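Local coordinates for alpha-galactosidase 1 (Saccharomyces cerevisiae, PDB 3LRK), which hydrolyses terminal, non-reducing alpha-D-galactose residues from alpha-D-galactosides such as galactose oligosaccharides, galactomannans and galactolipids, at residues 424-429 with 434-439; 313-318 with 464-469; 399-404 with 417-422; 59-64 with 302-307. The protein carries 1 engineered substitution. All coordinates share one frame; numbering follows the deposited sequence.

In the fold
Contact 4 lies within the (beta/alpha)8 barrel, contact 2 joins the barrel's last helix to the C-terminal beta sandwich, and contacts 1 and 3 belong to the excursion that brings helices 403-410, 428-433 and 437-440 against the barrel. Contacts 3 and 4 are closest, their centres about 8 Å apart; contacts 1 and 2 follow at about 12 Å, and contacts 1 and 3 at about 14 Å. Thr-424 OG1 of contact 1 is hydrogen-bonded to Asp-63 OD1 of contact 4. The N-acetylglucosamine (NAG) on Asn-422 touches contacts 1, 3 and 4. All four contacts lie away from the nucleophile Asp-149 and the proton donor Asp-209.

Contact 1 of 4, residues 424-429 with 434-439; sequences TEQSYK and KNDTRL. With NAG (2-acetamido-2-deoxy-beta-D-glucopyranose), chain C; NAG (2-acetamido-2-deoxy-beta-D-glucopyranose), chain B.
Tyr-428 and Leu-439 form the apolar half of the turn between helix 428-433, which ends in a Schellman motif, and the short, weakly bonded helix 437-440. Asn-435, with positive phi (59°), is the C-prime residue of that motif. The two side chains cross at about a right angle: Leu-439 CD2 lies at the edge of the tyrosine ring, near its plane, 3.8 Å from Tyr-428 CD2. The other methyl, Leu-439 CD1, is 3.7 Å from the backbone Tyr-428 O. Tyr-428 CG stands anti to its carbonyl carbon (chi1 -70°), which turns the ring so that its CD2 edge meets Leu-439 while the hydroxyl at the far end is hydrogen-bonded to Met-64 O, tying the helix to the barrel; Ile-313 and Ala-314 of helix 310-316 also touch this side chain.

The polar half is more exposed. Gln-426 and Lys-434 both extend beyond CG and approach from opposite directions, so the amide end meets the far part of the lysine chain, and the amide plane stands 89° from the carboxylate of Asp-436. Asp-436 is the N-cap of the second helix: OD1 accepts from Arg-438 N at 3.0 Å through its anti lone pair, while OD2 forms a salt bridge with Arg-438 NH2 at 2.9 Å. The arginine folds back so far that Asp-436 OD1 sits 3.2 Å above the plane of its guanidinium, over the centre.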
# COMPACT_ATOMS: atom_id res chain seq x y z
N THR A 424 -32.24 9.06 -32.82
CA THR A 424 -33.51 9.57 -32.29
C THR A 424 -34.67 8.98 -33.08
O THR A 424 -35.71 8.63 -32.51
CB THR A 424 -33.58 11.12 -32.35
OG1 THR A 424 -32.42 11.69 -31.73
CG2 THR A 424 -34.82 11.63 -31.63
N GLU A 425 -34.48 8.86 -34.39
CA GLU A 425 -35.49 8.32 -35.30
C GLU A 425 -35.61 6.81 -35.12
O GLU A 425 -36.71 6.26 -35.07
CB GLU A 425 -35.13 8.69 -36.74
CG GLU A 425 -36.21 8.41 -37.77
CD GLU A 425 -35.83 8.88 -39.17
OE1 GLU A 425 -34.62 9.14 -39.42
OE2 GLU A 425 -36.73 9.00 -40.03
N GLN A 426 -34.46 6.15 -35.01
CA GLN A 426 -34.38 4.70 -34.85
C GLN A 426 -33.21 4.36 -33.93
O GLN A 426 -32.04 4.50 -34.31
CB GLN A 426 -34.20 4.04 -36.21
CG GLN A 426 -34.24 2.52 -36.20
CD GLN A 426 -33.76 1.94 -37.52
OE1 GLN A 426 -32.56 1.97 -37.82
NE2 GLN A 426 -34.69 1.43 -38.31
N SER A 427 -33.54 3.89 -32.73
CA SER A 427 -32.55 3.55 -31.70
C SER A 427 -31.49 2.57 -32.21
O SER A 427 -31.71 1.85 -33.20
CB SER A 427 -33.25 2.96 -30.47
OG SER A 427 -33.77 1.67 -30.77
N TYR A 428 -30.35 2.55 -31.54
CA TYR A 428 -29.29 1.61 -31.89
C TYR A 428 -29.76 0.16 -31.82
O TYR A 428 -29.45 -0.63 -32.71
CB TYR A 428 -28.03 1.87 -31.06
CG TYR A 428 -27.34 3.16 -31.45
CD1 TYR A 428 -27.34 4.27 -30.60
CD2 TYR A 428 -26.73 3.29 -32.71
CE1 TYR A 428 -26.74 5.48 -30.98
CE2 TYR A 428 -26.12 4.48 -33.10
CZ TYR A 428 -26.12 5.57 -32.23
OH TYR A 428 -25.51 6.74 -32.63
N LYS A 429 -30.54 -0.17 -30.79
CA LYS A 429 -31.11 -1.52 -30.63
C LYS A 429 -31.91 -1.93 -31.86
O LYS A 429 -31.64 -2.97 -32.47
CB LYS A 429 -32.00 -1.59 -29.38
CG LYS A 429 -32.17 -3.00 -28.81
CD LYS A 429 -33.45 -3.14 -27.97
CE LYS A 429 -34.46 -4.07 -28.67
NZ LYS A 429 -35.87 -3.95 -28.16
N LYS A 434 -32.68 -4.71 -37.44
CA LYS A 434 -33.07 -4.59 -38.84
C LYS A 434 -31.89 -4.77 -39.80
O LYS A 434 -32.02 -4.51 -41.00
CB LYS A 434 -33.79 -3.26 -39.09
CG LYS A 434 -35.07 -3.10 -38.27
CD LYS A 434 -35.75 -1.77 -38.53
CE LYS A 434 -36.93 -1.58 -37.59
NZ LYS A 434 -37.47 -0.19 -37.65
N ASN A 435 -30.75 -5.20 -39.26
CA ASN A 435 -29.53 -5.44 -40.03
C ASN A 435 -29.03 -4.18 -40.76
O ASN A 435 -28.47 -4.25 -41.86
CB ASN A 435 -29.74 -6.60 -41.02
CG ASN A 435 -28.45 -7.34 -41.37
OD1 ASN A 435 -27.36 -6.77 -41.36
ND2 ASN A 435 -28.59 -8.63 -41.70
N ASP A 436 -29.22 -3.02 -40.12
CA ASP A 436 -28.82 -1.74 -40.72
C ASP A 436 -27.32 -1.70 -41.00
O ASP A 436 -26.50 -1.83 -40.08
CB ASP A 436 -29.24 -0.57 -39.82
CG ASP A 436 -29.27 0.76 -40.56
OD1 ASP A 436 -28.24 1.15 -41.16
OD2 ASP A 436 -30.32 1.43 -40.52
N THR A 437 -26.98 -1.52 -42.27
CA THR A 437 -25.60 -1.53 -42.75
C THR A 437 -24.71 -0.49 -42.05
O THR A 437 -23.52 -0.73 -41.80
CB THR A 437 -25.56 -1.33 -44.30
OG1 THR A 437 -26.33 -2.37 -44.93
CG2 THR A 437 -24.13 -1.38 -44.84
N ARG A 438 -25.31 0.65 -41.70
CA ARG A 438 -24.58 1.74 -41.08
C ARG A 438 -24.08 1.42 -39.66
O ARG A 438 -23.15 2.06 -39.17
CB ARG A 438 -25.42 3.02 -41.08
CG ARG A 438 -25.76 3.51 -42.48
CD ARG A 438 -26.56 4.81 -42.46
NE ARG A 438 -27.81 4.72 -41.70
CZ ARG A 438 -28.93 4.15 -42.13
NH1 ARG A 438 -28.98 3.58 -43.33
NH2 ARG A 438 -30.01 4.14 -41.35
N LEU A 439 -24.69 0.42 -39.02
CA LEU A 439 -24.33 0.05 -37.64
C LEU A 439 -23.39 -1.16 -37.53
O LEU A 439 -22.92 -1.47 -36.43
CB LEU A 439 -25.59 -0.17 -36.79
CG LEU A 439 -26.67 0.92 -36.73
CD1 LEU A 439 -27.74 0.51 -35.74
CD2 LEU A 439 -26.10 2.29 -36.36
C1 NAG C . -37.15 16.25 -34.48
C2 NAG C . -37.64 16.36 -33.03
C3 NAG C . -38.71 17.45 -32.84
C4 NAG C . -38.23 18.76 -33.47
C5 NAG C . -37.90 18.52 -34.95
C6 NAG C . -37.45 19.79 -35.66
C7 NAG C . -37.64 14.44 -31.49
C8 NAG C . -38.34 13.18 -31.08
N2 NAG C . -38.14 15.07 -32.56
O3 NAG C . -38.97 17.65 -31.47
O4 NAG C . -39.20 19.78 -33.30
O5 NAG C . -36.87 17.53 -35.04
O6 NAG C . -36.29 20.33 -35.07
O7 NAG C . -36.66 14.84 -30.84
C1 NAG B . -33.61 12.86 -36.52
C2 NAG B . -33.57 14.29 -37.08
C3 NAG B . -34.41 15.29 -36.28
C4 NAG B . -35.75 14.76 -35.77
C5 NAG B . -35.80 13.23 -35.58
C6 NAG B . -37.22 12.73 -35.78
C7 NAG B . -31.51 14.83 -38.26
C8 NAG B . -30.27 15.66 -38.24
N2 NAG B . -32.20 14.77 -37.13
O3 NAG B . -34.64 16.43 -37.07
O4 NAG B . -36.00 15.37 -34.51
O5 NAG B . -34.97 12.50 -36.47
O6 NAG B . -37.39 11.52 -35.09
O7 NAG B . -31.85 14.23 -39.28

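Contact 2 of 4, residues 313-318 with 464-469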
# COMPACT_ATOMS: atom_id res chain seq x y z
N ILE A 313 -20.32 3.80 -32.02
CA ILE A 313 -21.29 4.24 -31.01
C ILE A 313 -22.28 3.12 -30.63
O ILE A 313 -22.64 2.96 -29.46
CB ILE A 313 -22.07 5.50 -31.47
CG1 ILE A 313 -21.10 6.67 -31.72
CG2 ILE A 313 -23.15 5.91 -30.44
CD1 ILE A 313 -21.74 7.89 -32.42
N ALA A 314 -22.67 2.32 -31.63
CA ALA A 314 -23.58 1.20 -31.39
C ALA A 314 -22.97 0.16 -30.42
O ALA A 314 -23.71 -0.45 -29.65
CB ALA A 314 -23.97 0.54 -32.71
N ILE A 315 -21.65 -0.02 -30.47
CA ILE A 315 -20.92 -0.85 -29.50
C ILE A 315 -21.09 -0.28 -28.09
O ILE A 315 -21.44 -1.01 -27.16
CB ILE A 315 -19.40 -0.96 -29.83
CG1 ILE A 315 -19.17 -1.63 -31.19
CG2 ILE A 315 -18.63 -1.70 -28.70
CD1 ILE A 315 -19.81 -3.03 -31.34
N ASN A 316 -20.83 1.03 -27.96
CA ASN A 316 -20.90 1.73 -26.68
C ASN A 316 -22.31 1.73 -26.12
O ASN A 316 -22.50 1.69 -24.91
CB ASN A 316 -20.43 3.18 -26.85
CG ASN A 316 -20.40 3.94 -25.53
OD1 ASN A 316 -21.28 4.76 -25.26
ND2 ASN A 316 -19.41 3.66 -24.69
N GLN A 317 -23.29 1.75 -27.02
CA GLN A 317 -24.69 1.86 -26.65
C GLN A 317 -25.42 0.52 -26.76
O GLN A 317 -26.65 0.48 -26.83
CB GLN A 317 -25.38 2.92 -27.53
CG GLN A 317 -24.83 4.34 -27.32
CD GLN A 317 -25.15 4.90 -25.94
OE1 GLN A 317 -26.32 5.01 -25.56
NE2 GLN A 317 -24.11 5.26 -25.19
N ASP A 318 -24.65 -0.57 -26.76
CA ASP A 318 -25.23 -1.91 -26.72
C ASP A 318 -26.20 -2.02 -25.54
O ASP A 318 -25.89 -1.60 -24.43
CB ASP A 318 -24.14 -2.97 -26.59
CG ASP A 318 -24.64 -4.38 -26.88
OD1 ASP A 318 -25.37 -4.55 -27.88
OD2 ASP A 318 -24.32 -5.32 -26.12
N PHE A 464 -10.62 -2.80 -35.41
CA PHE A 464 -11.80 -2.85 -34.56
C PHE A 464 -12.93 -3.59 -35.29
O PHE A 464 -13.48 -3.09 -36.27
CB PHE A 464 -12.21 -1.41 -34.19
CG PHE A 464 -13.07 -1.30 -32.95
CD1 PHE A 464 -12.72 -1.97 -31.77
CD2 PHE A 464 -14.20 -0.51 -32.96
CE1 PHE A 464 -13.51 -1.85 -30.64
CE2 PHE A 464 -15.00 -0.38 -31.82
CZ PHE A 464 -14.64 -1.05 -30.66
N TYR A 465 -13.26 -4.79 -34.80
CA TYR A 465 -14.20 -5.68 -35.50
C TYR A 465 -15.46 -6.05 -34.72
O TYR A 465 -15.44 -6.17 -33.49
CB TYR A 465 -13.53 -7.01 -35.87
CG TYR A 465 -12.27 -6.91 -36.68
CD1 TYR A 465 -11.10 -7.49 -36.21
CD2 TYR A 465 -12.24 -6.25 -37.91
CE1 TYR A 465 -9.92 -7.43 -36.94
CE2 TYR A 465 -11.06 -6.18 -38.65
CZ TYR A 465 -9.91 -6.78 -38.16
OH TYR A 465 -8.74 -6.72 -38.86
N ARG A 466 -16.53 -6.29 -35.47
CA ARG A 466 -17.70 -6.97 -34.95
C ARG A 466 -17.80 -8.34 -35.63
O ARG A 466 -17.81 -8.43 -36.86
CB ARG A 466 -18.97 -6.15 -35.18
CG ARG A 466 -20.20 -6.69 -34.46
CD ARG A 466 -21.37 -5.72 -34.45
NE ARG A 466 -22.48 -6.29 -33.69
CZ ARG A 466 -23.26 -5.62 -32.85
NH1 ARG A 466 -23.06 -4.32 -32.63
NH2 ARG A 466 -24.23 -6.25 -32.20
N LEU A 467 -17.84 -9.40 -34.82
CA LEU A 467 -18.01 -10.77 -35.32
C LEU A 467 -19.46 -11.21 -35.22
O LEU A 467 -20.11 -11.01 -34.19
CB LEU A 467 -17.11 -11.77 -34.58
CG LEU A 467 -15.57 -11.70 -34.65
CD1 LEU A 467 -14.96 -13.09 -34.52
CD2 LEU A 467 -15.04 -11.03 -35.90
N ARG A 468 -19.97 -11.81 -36.30
CA ARG A 468 -21.36 -12.26 -36.36
C ARG A 468 -21.40 -13.72 -36.81
O ARG A 468 -20.57 -14.13 -37.62
CB ARG A 468 -22.18 -11.40 -37.33
CG ARG A 468 -22.04 -9.89 -37.14
CD ARG A 468 -23.16 -9.14 -37.82
NE ARG A 468 -24.45 -9.37 -37.16
CZ ARG A 468 -25.63 -9.04 -37.65
NH1 ARG A 468 -25.73 -8.44 -38.84
NH2 ARG A 468 -26.73 -9.31 -36.96
N PRO A 469 -22.34 -14.51 -36.27
CA PRO A 469 -22.41 -15.91 -36.72
C PRO A 469 -22.80 -15.96 -38.19
O PRO A 469 -23.76 -15.30 -38.59
CB PRO A 469 -23.51 -16.51 -35.84
CG PRO A 469 -23.66 -15.56 -34.68
CD PRO A 469 -23.37 -14.22 -35.25
O HOH W 1 -23.81 -3.27 -30.08
O HOH W 2 -26.05 -6.14 -29.98
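Ile-315 and Arg-466 slide past each other in opposite directions, the isoleucine from the last helix of the barrel domain, the arginine from strand 461-469 of the C-terminal beta sandwich. Ile-315 CD1 is 3.7 Å from Arg-466 NH1. The arginine is extended from CG to NE, with CG anti to the backbone N (chi1 -170°), which carries the guanidinium across the domain boundary to the end of helix 310-316. Phe-464, two residues earlier and directed to the same helix, offers ring atom CE2 at 4.4 Å from Ile-315 CG1; Val-356 of the adjoining strand packs on both Ile-315 and Phe-464.

Beyond the isoleucine, two waters mediate the polar link. Water 1 accepts from Arg-466 NH1 at 2.9 Å and donates to Ala-314 O (2.9 Å) and to Asp-318 OD1. Water 2 lies in the guanidinium plane, accepting from Arg-466 NH2 and donating to Asp-318 OD1 at 2.7 Å. Directly, Arg-466 NE forms a salt bridge with Asp-354, and NH2 is hydrogen-bonded to Asn-352. Asp-318 OD1 and Arg-466 NH2 remain 4.8 Å apart, so water-bridged hydrogen bonds rather than a direct salt bridge join these opposite charges, which probably still attract each other.

Contact 3 of 4, residues 399-404 with 417-422; sequences NRVDNS and TGILYN. With NAG (2-acetamido-2-deoxy-beta-D-glucopyranose), chain F; NAG (2-acetamido-2-deoxy-beta-D-glucopyranose), chain B; GOL (glycerol), chain J.
Val-401 meets Leu-420 and Ile-419 through a single methyl, and, unusually, a glycerol probably left from crystallisation spans the same two backbone segments. Its O3 donates to Asn-399 O at 2.6 Å, while its O1 accepts from Tyr-421 N at 3.0 Å in a nearly straight bond (N-H...O 168°). The glycerol is also hydrogen-bonded to Ser-308 O and Ala-310 N, which brings the barrel into the site.

The protein's own contact is small and apolar. Val-401 CG2 lies 4.0 Å from Leu-420 CD2 and 4.2 Å from Ile-419 CG2, and the glycerol carbon C3 is 3.9 Å from the same valine methyl. With chi1 at 178°, CG1 is the branch anti to the backbone N, leaving CG2 beside that nitrogen and facing the two hydrophobic residues; the side chains of Val-401 and Leu-420 cross at about a right angle. Leu-420 also packs on Tyr-304 and Met-64 of the barrel.

Each segment carries a sugar as well: Asn-403 ND2 is bonded to C1 of one N-acetylglucosamine and Asn-422 ND2 to C1 of another, both at 1.5 Å. Asn-403 and Asn-422 each head an Asn-X-Ser/Thr sequon, completed by Thr-405 and Thr-424, the recognition motif of N-linked glycosylation.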
# COMPACT_ATOMS: atom_id res chain seq x y z
N ASN A 399 -16.85 2.42 -44.21
CA ASN A 399 -17.94 3.35 -44.50
C ASN A 399 -17.97 4.57 -43.58
O ASN A 399 -19.04 5.11 -43.29
CB ASN A 399 -19.30 2.64 -44.49
CG ASN A 399 -19.33 1.41 -45.37
OD1 ASN A 399 -18.64 1.34 -46.40
ND2 ASN A 399 -20.13 0.42 -44.98
N ARG A 400 -16.81 5.01 -43.11
CA ARG A 400 -16.74 6.22 -42.32
C ARG A 400 -16.93 7.42 -43.25
O ARG A 400 -16.59 7.35 -44.44
CB ARG A 400 -15.43 6.30 -41.51
CG ARG A 400 -14.50 7.41 -41.89
CD ARG A 400 -13.82 8.03 -40.68
NE ARG A 400 -12.46 7.56 -40.53
CZ ARG A 400 -11.45 8.28 -40.05
NH1 ARG A 400 -11.62 9.53 -39.64
NH2 ARG A 400 -10.25 7.73 -39.98
N VAL A 401 -17.49 8.51 -42.73
CA VAL A 401 -17.70 9.71 -43.53
C VAL A 401 -16.34 10.21 -44.01
O VAL A 401 -15.45 10.48 -43.20
CB VAL A 401 -18.45 10.82 -42.74
CG1 VAL A 401 -18.61 12.08 -43.58
CG2 VAL A 401 -19.81 10.32 -42.25
N ASP A 402 -16.17 10.32 -45.33
CA ASP A 402 -14.87 10.71 -45.88
C ASP A 402 -14.53 12.17 -45.58
O ASP A 402 -15.42 12.96 -45.24
CB ASP A 402 -14.70 10.33 -47.37
CG ASP A 402 -15.63 11.11 -48.32
OD1 ASP A 402 -16.00 12.26 -48.04
OD2 ASP A 402 -15.96 10.55 -49.39
N ASN A 403 -13.25 12.51 -45.67
CA ASN A 403 -12.78 13.86 -45.33
C ASN A 403 -13.49 14.96 -46.12
O ASN A 403 -13.70 16.05 -45.60
CB ASN A 403 -11.26 13.97 -45.47
CG ASN A 403 -10.50 13.33 -44.30
OD1 ASN A 403 -11.09 13.01 -43.25
ND2 ASN A 403 -9.19 13.13 -44.49
N SER A 404 -13.88 14.65 -47.36
CA SER A 404 -14.58 15.62 -48.21
C SER A 404 -16.00 15.93 -47.73
O SER A 404 -16.36 17.09 -47.57
CB SER A 404 -14.61 15.16 -49.67
OG SER A 404 -13.44 15.60 -50.34
N THR A 417 -28.15 15.52 -42.28
CA THR A 417 -29.38 14.73 -42.45
C THR A 417 -29.25 13.79 -43.66
O THR A 417 -28.85 14.22 -44.74
CB THR A 417 -30.61 15.65 -42.62
OG1 THR A 417 -30.60 16.66 -41.59
CG2 THR A 417 -31.91 14.86 -42.53
N GLY A 418 -29.58 12.52 -43.45
CA GLY A 418 -29.45 11.50 -44.49
C GLY A 418 -28.05 10.95 -44.69
O GLY A 418 -27.85 10.00 -45.46
N ILE A 419 -27.07 11.54 -43.99
CA ILE A 419 -25.68 11.08 -44.04
C ILE A 419 -25.30 10.39 -42.72
O ILE A 419 -24.95 9.21 -42.72
CB ILE A 419 -24.69 12.23 -44.39
CG1 ILE A 419 -25.01 12.81 -45.78
CG2 ILE A 419 -23.23 11.74 -44.32
CD1 ILE A 419 -24.22 14.04 -46.16
N LEU A 420 -25.39 11.12 -41.61
CA LEU A 420 -25.23 10.52 -40.28
C LEU A 420 -26.46 9.71 -39.89
O LEU A 420 -27.59 10.07 -40.23
CB LEU A 420 -24.94 11.56 -39.19
CG LEU A 420 -23.81 12.59 -39.27
CD1 LEU A 420 -23.36 12.97 -37.86
CD2 LEU A 420 -22.61 12.15 -40.10
N TYR A 421 -26.23 8.60 -39.19
CA TYR A 421 -27.31 7.80 -38.61
C TYR A 421 -28.10 8.62 -37.59
O TYR A 421 -27.51 9.36 -36.79
CB TYR A 421 -26.72 6.56 -37.93
CG TYR A 421 -27.74 5.58 -37.42
CD1 TYR A 421 -28.29 4.61 -38.25
CD2 TYR A 421 -28.14 5.61 -36.08
CE1 TYR A 421 -29.22 3.70 -37.77
CE2 TYR A 421 -29.06 4.71 -35.59
CZ TYR A 421 -29.60 3.75 -36.44
OH TYR A 421 -30.52 2.86 -35.96
N ASN A 422 -29.43 8.50 -37.63
CA ASN A 422 -30.33 9.21 -36.72
C ASN A 422 -30.87 8.24 -35.67
O ASN A 422 -31.83 7.50 -35.92
CB ASN A 422 -31.45 9.92 -37.50
CG ASN A 422 -32.24 10.94 -36.65
OD1 ASN A 422 -32.30 10.83 -35.43
ND2 ASN A 422 -32.84 11.93 -37.33
C1 NAG F . -8.44 12.62 -43.35
C2 NAG F . -7.58 11.49 -43.94
C3 NAG F . -6.54 10.97 -42.95
C4 NAG F . -5.79 12.09 -42.23
C5 NAG F . -6.75 13.17 -41.74
C6 NAG F . -5.98 14.35 -41.16
C7 NAG F . -8.59 10.21 -45.74
C8 NAG F . -10.01 10.27 -46.24
N2 NAG F . -8.40 10.39 -44.43
O3 NAG F . -5.58 10.18 -43.63
O4 NAG F . -5.05 11.55 -41.15
O5 NAG F . -7.57 13.61 -42.81
O6 NAG F . -6.88 15.31 -40.65
O7 NAG F . -7.66 10.00 -46.53
C1 NAG B . -33.61 12.86 -36.52
C2 NAG B . -33.57 14.29 -37.08
C3 NAG B . -34.41 15.29 -36.28
C4 NAG B . -35.75 14.76 -35.77
C5 NAG B . -35.80 13.23 -35.58
C6 NAG B . -37.22 12.73 -35.78
C7 NAG B . -31.51 14.83 -38.26
C8 NAG B . -30.27 15.66 -38.24
N2 NAG B . -32.20 14.77 -37.13
O3 NAG B . -34.64 16.43 -37.07
O4 NAG B . -36.00 15.37 -34.51
O5 NAG B . -34.97 12.50 -36.47
O6 NAG B . -37.39 11.52 -35.09
O7 NAG B . -31.85 14.23 -39.28
C1 GOL J . -22.46 8.13 -40.04
O1 GOL J . -23.26 8.11 -38.88
C2 GOL J . -22.07 6.70 -40.42
O2 GOL J . -21.26 6.15 -39.41
C3 GOL J . -21.30 6.72 -41.74
O3 GOL J . -21.42 5.45 -42.36

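Contact 4 of 4, residues 59-64 with 302-307; sequences LGLKDM and SSYSIY. With NAG (2-acetamido-2-deoxy-beta-D-glucopyranose), chain B; NAG (2-acetamido-2-deoxy-beta-D-glucopyranose), chain F.
The Tyr-304 hydroxyl donates a hydrogen bond to Leu-59 O, with OH and O 2.7 Å apart. The donor lies in the carbonyl plane, on a lone pair (C=O...O angle 135°), and the carbonyl oxygen in turn sits at the edge of the phenol ring. Leu-61 CG also lies at the edge, 4.0 Å from Tyr-304 CE1, while Leu-59 CB approaches the same CE1 from out of the plane at 3.8 Å. CG of Tyr-304 is anti to the backbone N (chi1 175°), aiming the ring from helix 301-307 at the turn. Leu-61 CD2 then extends to Tyr-307, 4.4 Å from its CB.

In the second shell, Ile-409 touches both Tyr-304 and Leu-59. The turn itself is set by Gly-60, whose positive phi (77°) closes a Schellman motif at the end of helix 46-58. Ile-292 of strand 290-292 packs on Leu-61 and Tyr-307. The contact thus joins the loop between helix 46-58 and the barrel's second strand, 68-70, to the helix following its eighth strand, neighbours across the closure of a (beta/alpha)8 TIM barrel.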
# COMPACT_ATOMS: atom_id res chain seq x y z
N LEU A 59 -24.90 19.61 -36.80
CA LEU A 59 -23.99 18.56 -37.29
C LEU A 59 -24.60 17.15 -37.21
O LEU A 59 -23.98 16.19 -37.66
CB LEU A 59 -22.63 18.61 -36.57
CG LEU A 59 -21.77 19.87 -36.74
CD1 LEU A 59 -20.52 19.78 -35.87
CD2 LEU A 59 -21.41 20.15 -38.22
N GLY A 60 -25.79 17.04 -36.64
CA GLY A 60 -26.48 15.75 -36.54
C GLY A 60 -25.90 14.89 -35.43
O GLY A 60 -26.22 13.71 -35.33
N LEU A 61 -25.03 15.48 -34.62
CA LEU A 61 -24.39 14.77 -33.50
C LEU A 61 -25.35 14.57 -32.33
O LEU A 61 -25.32 13.52 -31.67
CB LEU A 61 -23.11 15.48 -33.07
CG LEU A 61 -21.93 15.34 -34.04
CD1 LEU A 61 -20.73 16.12 -33.54
CD2 LEU A 61 -21.56 13.87 -34.28
N LYS A 62 -26.22 15.55 -32.10
CA LYS A 62 -27.29 15.43 -31.10
C LYS A 62 -28.14 14.19 -31.35
O LYS A 62 -28.37 13.39 -30.43
CB LYS A 62 -28.17 16.68 -31.09
CG LYS A 62 -29.34 16.63 -30.08
CD LYS A 62 -30.32 17.79 -30.29
CE LYS A 62 -31.31 17.50 -31.42
NZ LYS A 62 -32.12 18.70 -31.78
N ASP A 63 -28.59 14.01 -32.59
CA ASP A 63 -29.46 12.88 -32.91
C ASP A 63 -28.72 11.54 -33.03
O ASP A 63 -29.35 10.50 -33.25
CB ASP A 63 -30.32 13.18 -34.13
CG ASP A 63 -31.37 14.24 -33.86
OD1 ASP A 63 -32.22 14.02 -32.97
OD2 ASP A 63 -31.36 15.29 -34.53
N MET A 64 -27.39 11.56 -32.87
CA MET A 64 -26.61 10.33 -32.72
C MET A 64 -26.55 9.89 -31.25
O MET A 64 -26.16 8.76 -30.94
CB MET A 64 -25.20 10.47 -33.29
CG MET A 64 -25.13 10.77 -34.78
SD MET A 64 -23.57 10.30 -35.55
CE MET A 64 -23.72 8.51 -35.53
N SER A 302 -11.50 15.00 -40.06
CA SER A 302 -11.20 13.63 -39.65
C SER A 302 -11.76 13.33 -38.25
O SER A 302 -12.23 12.22 -37.98
CB SER A 302 -9.71 13.31 -39.71
OG SER A 302 -8.93 14.15 -38.86
N SER A 303 -11.69 14.33 -37.37
CA SER A 303 -12.18 14.18 -36.00
C SER A 303 -13.70 14.09 -35.97
O SER A 303 -14.27 13.25 -35.27
CB SER A 303 -11.67 15.32 -35.12
OG SER A 303 -10.25 15.29 -35.05
N TYR A 304 -14.36 14.95 -36.75
CA TYR A 304 -15.82 14.90 -36.91
C TYR A 304 -16.32 13.53 -37.35
O TYR A 304 -17.29 13.03 -36.79
CB TYR A 304 -16.30 16.01 -37.87
CG TYR A 304 -17.77 15.97 -38.21
CD1 TYR A 304 -18.76 16.02 -37.21
CD2 TYR A 304 -18.19 15.92 -39.54
CE1 TYR A 304 -20.12 15.99 -37.55
CE2 TYR A 304 -19.52 15.89 -39.88
CZ TYR A 304 -20.49 15.93 -38.90
OH TYR A 304 -21.81 15.90 -39.29
N SER A 305 -15.67 12.91 -38.34
CA SER A 305 -16.15 11.60 -38.81
C SER A 305 -15.83 10.46 -37.83
O SER A 305 -16.45 9.40 -37.88
CB SER A 305 -15.61 11.27 -40.20
OG SER A 305 -14.22 11.14 -40.19
N ILE A 306 -14.87 10.69 -36.94
CA ILE A 306 -14.63 9.76 -35.83
C ILE A 306 -15.82 9.81 -34.85
O ILE A 306 -16.45 8.77 -34.57
CB ILE A 306 -13.25 9.99 -35.16
CG1 ILE A 306 -12.14 9.48 -36.10
CG2 ILE A 306 -13.16 9.27 -33.80
CD1 ILE A 306 -10.77 10.01 -35.82
N TYR A 307 -16.16 11.01 -34.39
CA TYR A 307 -17.31 11.20 -33.48
C TYR A 307 -18.63 10.72 -34.08
O TYR A 307 -19.57 10.42 -33.35
CB TYR A 307 -17.48 12.68 -33.13
CG TYR A 307 -16.54 13.20 -32.07
CD1 TYR A 307 -15.71 14.28 -32.33
CD2 TYR A 307 -16.51 12.62 -30.79
CE1 TYR A 307 -14.84 14.79 -31.34
CE2 TYR A 307 -15.65 13.11 -29.80
CZ TYR A 307 -14.82 14.19 -30.08
OH TYR A 307 -13.98 14.66 -29.11
C1 NAG B . -33.61 12.86 -36.52
C2 NAG B . -33.57 14.29 -37.08
C3 NAG B . -34.41 15.29 -36.28
C4 NAG B . -35.75 14.76 -35.77
C5 NAG B . -35.80 13.23 -35.58
C6 NAG B . -37.22 12.73 -35.78
C7 NAG B . -31.51 14.83 -38.26
C8 NAG B . -30.27 15.66 -38.24
N2 NAG B . -32.20 14.77 -37.13
O3 NAG B . -34.64 16.43 -37.07
O4 NAG B . -36.00 15.37 -34.51
O5 NAG B . -34.97 12.50 -36.47
O6 NAG B . -37.39 11.52 -35.09
O7 NAG B . -31.85 14.23 -39.28
C1 NAG F . -8.44 12.62 -43.35
C2 NAG F . -7.58 11.49 -43.94
C3 NAG F . -6.54 10.97 -42.95
C4 NAG F . -5.79 12.09 -42.23
C5 NAG F . -6.75 13.17 -41.74
C6 NAG F . -5.98 14.35 -41.16
C7 NAG F . -8.59 10.21 -45.74
C8 NAG F . -10.01 10.27 -46.24
N2 NAG F . -8.40 10.39 -44.43
O3 NAG F . -5.58 10.18 -43.63
O4 NAG F . -5.05 11.55 -41.15
O5 NAG F . -7.57 13.61 -42.81
O6 NAG F . -6.88 15.31 -40.65
O7 NAG F . -7.66 10.00 -46.53